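Local coordinates for transcriptional regulator, putative (Pseudomonas syringae pv. tomato, PDB 2R5F), which probably acts as a DNA-binding transcriptional regulator of the SorC family, its crystallised domain being a putative sugar-binding effector domain, at residues A[156-164]-A[184-194]. Sequence-based numbering, arbitrary orientation.
Sequences AIVGIGELE and LAERGAVGDIC
The Asp192 carboxylate turns one face obliquely to the Gly161 backbone: OD1 is 3.4 Å from Gly161 CA, which lies well off the carboxylate plane. This is an antiparallel beta ladder in a Rossmann-like domain: strand 155-162, which runs parallel to strands 60-63 and 226-230, pairs in its last residues with 191-193, the first arm of a hairpin completed by 196-198. The other carboxylate oxygen of Asp192, OD2, accepts a hydrogen bond from Leu195 N, which should restrain the group's rotation, and Tyr197 also touches this side chain. With CG between the backbone N and the carbonyl carbon (chi1 81°), the carboxylate reaches the glycine CA. Gly161 and Asp192 form a hydrogen-bonded pair; Gly161 N donates to Asp192 O at 2.9 Å, and Asp192 N returns a bond to Gly161 O. Glu162 and Gly191 make the next, non-hydrogen-bonded pair. Beyond it Leu163 N donates to Val190 O; Val190 and Gly191 both face Phe198 as a classic beta bulge. Leu163 then splays its methyls over the turn at 184-189: CD1 touches CB of both Leu184 and Ala189, each at 3.8 Å, while CD2 packs on Ala185 CB. That turn is tied by Leu184 O, which accepts from Gly188 N and Ala189 N. Toward the buried end, Ile160 and Ile193 lie side by side, CG1 to CG1 at 4.1 Å, under helix 237-245, and Ile193 CG2 meets Val158 CB at 3.8 Å as the two side chains cross at about a right angle. Where the backbones diverge, one water bridges them, donating to Gly159 O and accepting from Cys194 N at 2.8 Å.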
loop_
_atom_site.group_PDB
_atom_site.type_symbol
_atom_site.label_atom_id
_atom_site.label_comp_id
_atom_site.label_asym_id
_atom_site.label_seq_id
_atom_site.Cartn_x
_atom_site.Cartn_y
_atom_site.Cartn_z
ATOM N N ALA A 156 6.733 -3.256 -1.646
ATOM C CA ALA A 156 5.913 -2.517 -0.661
ATOM C C ALA A 156 4.495 -2.409 -1.137
ATOM O O ALA A 156 4.252 -1.989 -2.252
ATOM C CB ALA A 156 6.500 -1.132 -0.349
ATOM N N ILE A 157 3.547 -2.795 -0.281
ATOM C CA ILE A 157 2.141 -2.649 -0.562
ATOM C C ILE A 157 1.559 -1.563 0.349
ATOM O O ILE A 157 1.592 -1.685 1.570
ATOM C CB ILE A 157 1.366 -3.978 -0.325
ATOM C CG1 ILE A 157 2.114 -5.157 -0.969
ATOM C CG2 ILE A 157 -0.108 -3.813 -0.797
ATOM C CD1 ILE A 157 1.562 -6.456 -0.648
ATOM N N VAL A 158 1.027 -0.498 -0.236
ATOM C CA VAL A 158 0.664 0.710 0.541
ATOM C C VAL A 158 -0.698 1.263 0.147
ATOM O O VAL A 158 -1.085 1.232 -1.030
ATOM C CB VAL A 158 1.750 1.858 0.410
ATOM C CG1 VAL A 158 3.149 1.404 0.901
ATOM C CG2 VAL A 158 1.827 2.409 -1.022
ATOM N N GLY A 159 -1.437 1.768 1.125
ATOM C CA GLY A 159 -2.644 2.494 0.837
ATOM C C GLY A 159 -2.191 3.933 0.694
ATOM O O GLY A 159 -1.046 4.255 0.982
ATOM N N ILE A 160 -3.087 4.796 0.248
ATOM C CA ILE A 160 -2.771 6.210 0.087
ATOM C C ILE A 160 -3.879 6.952 0.819
ATOM O O ILE A 160 -5.047 6.774 0.506
ATOM C CB ILE A 160 -2.668 6.584 -1.425
ATOM C CG1 ILE A 160 -1.465 5.856 -2.063
ATOM C CG2 ILE A 160 -2.517 8.110 -1.633
ATOM C CD1 ILE A 160 -1.607 5.601 -3.542
ATOM N N GLY A 161 -3.521 7.735 1.838
ATOM C CA GLY A 161 -4.510 8.531 2.563
ATOM C C GLY A 161 -4.671 9.943 1.997
ATOM O O GLY A 161 -3.710 10.552 1.528
ATOM N N GLU A 162 -5.884 10.473 2.051
ATOM C CA GLU A 162 -6.127 11.876 1.706
ATOM C C GLU A 162 -6.111 12.767 2.960
ATOM O O GLU A 162 -6.516 12.321 4.032
ATOM C CB GLU A 162 -7.457 12.003 0.940
ATOM C CG GLU A 162 -8.774 11.932 1.785
ATOM C CD GLU A 162 -9.211 10.502 2.190
ATOM O OE1 GLU A 162 -8.355 9.681 2.601
ATOM O OE2 GLU A 162 -10.427 10.197 2.105
ATOM N N LEU A 163 -5.641 14.015 2.824
ATOM C CA LEU A 163 -5.767 15.040 3.881
ATOM C C LEU A 163 -6.889 16.053 3.610
ATOM O O LEU A 163 -6.780 16.890 2.710
ATOM C CB LEU A 163 -4.448 15.784 4.102
ATOM C CG LEU A 163 -4.106 16.121 5.562
ATOM C CD1 LEU A 163 -2.707 16.653 5.653
ATOM C CD2 LEU A 163 -5.080 17.118 6.195
ATOM N N GLU A 164 -7.923 15.997 4.453
ATOM C CA GLU A 164 -9.202 16.714 4.310
ATOM C C GLU A 164 -10.185 15.778 3.619
ATOM O O GLU A 164 -10.441 14.679 4.103
ATOM C CB GLU A 164 -9.102 18.025 3.506
ATOM C CG GLU A 164 -8.289 19.148 4.127
ATOM C CD GLU A 164 -8.023 20.282 3.138
ATOM O OE1 GLU A 164 -8.935 20.640 2.351
ATOM O OE2 GLU A 164 -6.894 20.822 3.155
ATOM N N LEU A 184 -0.610 20.257 8.948
ATOM C CA LEU A 184 0.041 19.815 7.718
ATOM C C LEU A 184 -0.595 20.417 6.466
ATOM O O LEU A 184 0.114 20.918 5.591
ATOM C CB LEU A 184 0.088 18.290 7.654
ATOM C CG LEU A 184 1.250 17.654 8.435
ATOM C CD1 LEU A 184 0.821 16.407 9.189
ATOM C CD2 LEU A 184 2.433 17.357 7.524
ATOM N N ALA A 185 -1.926 20.385 6.403
ATOM C CA ALA A 185 -2.687 20.897 5.259
ATOM C C ALA A 185 -2.261 22.319 4.859
ATOM O O ALA A 185 -1.799 22.554 3.736
ATOM C CB ALA A 185 -4.187 20.842 5.563
ATOM N N GLU A 186 -2.392 23.249 5.801
ATOM C CA GLU A 186 -1.997 24.638 5.605
ATOM C C GLU A 186 -0.524 24.796 5.232
ATOM O O GLU A 186 -0.131 25.792 4.618
ATOM C CB GLU A 186 -2.318 25.461 6.860
ATOM C CG GLU A 186 -3.817 25.563 7.173
ATOM C CD GLU A 186 -4.069 26.202 8.574
ATOM O OE1 GLU A 186 -3.119 26.251 9.476
ATOM O OE2 GLU A 186 -5.227 26.659 8.768
ATOM N N ARG A 187 0.298 23.818 5.599
ATOM C CA ARG A 187 1.703 23.903 5.234
ATOM C C ARG A 187 1.915 23.493 3.772
ATOM O O ARG A 187 2.699 24.148 3.072
ATOM C CB ARG A 187 2.632 23.182 6.232
ATOM C CG ARG A 187 3.853 24.064 6.606
ATOM C CD ARG A 187 4.682 23.527 7.772
ATOM N NE ARG A 187 5.543 22.413 7.371
ATOM C CZ ARG A 187 6.644 22.032 8.020
ATOM N NH1 ARG A 187 7.349 20.999 7.568
ATOM N NH2 ARG A 187 7.049 22.672 9.119
ATOM N N GLY A 188 1.186 22.463 3.312
ATOM C CA GLY A 188 1.140 22.082 1.895
ATOM C C GLY A 188 0.670 20.658 1.559
ATOM O O GLY A 188 0.522 20.318 0.384
ATOM N N ALA A 189 0.423 19.826 2.574
ATOM C CA ALA A 189 0.117 18.403 2.358
ATOM C C ALA A 189 -1.279 18.134 1.812
ATOM O O ALA A 189 -2.246 18.786 2.215
ATOM C CB ALA A 189 0.343 17.607 3.630
ATOM N N VAL A 190 -1.352 17.162 0.893
ATOM C CA VAL A 190 -2.605 16.698 0.283
ATOM C C VAL A 190 -2.899 15.240 0.654
ATOM O O VAL A 190 -4.034 14.793 0.561
ATOM C CB VAL A 190 -2.635 16.819 -1.304
ATOM C CG1 VAL A 190 -2.330 18.234 -1.779
ATOM C CG2 VAL A 190 -1.716 15.773 -1.979
ATOM N N GLY A 191 -1.873 14.500 1.053
ATOM C CA GLY A 191 -2.022 13.058 1.306
ATOM C C GLY A 191 -0.834 12.459 2.036
ATOM O O GLY A 191 0.115 13.164 2.383
ATOM N N ASP A 192 -0.880 11.145 2.254
ATOM C CA ASP A 192 0.186 10.446 2.968
ATOM C C ASP A 192 0.288 9.011 2.497
ATOM O O ASP A 192 -0.706 8.392 2.087
ATOM C CB ASP A 192 -0.052 10.468 4.488
ATOM C CG ASP A 192 -1.053 9.396 4.952
ATOM O OD1 ASP A 192 -2.272 9.646 4.913
ATOM O OD2 ASP A 192 -0.628 8.312 5.393
ATOM N N ILE A 193 1.518 8.507 2.546
ATOM C CA ILE A 193 1.796 7.083 2.498
ATOM C C ILE A 193 2.531 6.794 3.811
ATOM O O ILE A 193 3.485 7.490 4.158
ATOM C CB ILE A 193 2.673 6.682 1.298
ATOM C CG1 ILE A 193 1.891 6.847 -0.015
ATOM C CG2 ILE A 193 3.148 5.249 1.491
ATOM C CD1 ILE A 193 2.697 6.732 -1.294
ATOM N N CYS A 194 2.036 5.801 4.545
ATOM C CA CYS A 194 2.601 5.370 5.832
ATOM C C CYS A 194 2.718 6.480 6.877
ATOM O O CYS A 194 3.649 6.478 7.658
ATOM C CB CYS A 194 3.960 4.688 5.649
ATOM S SG CYS A 194 3.880 3.124 4.733
HETATM O O HOH W 1 -0.148 4.284 3.808
#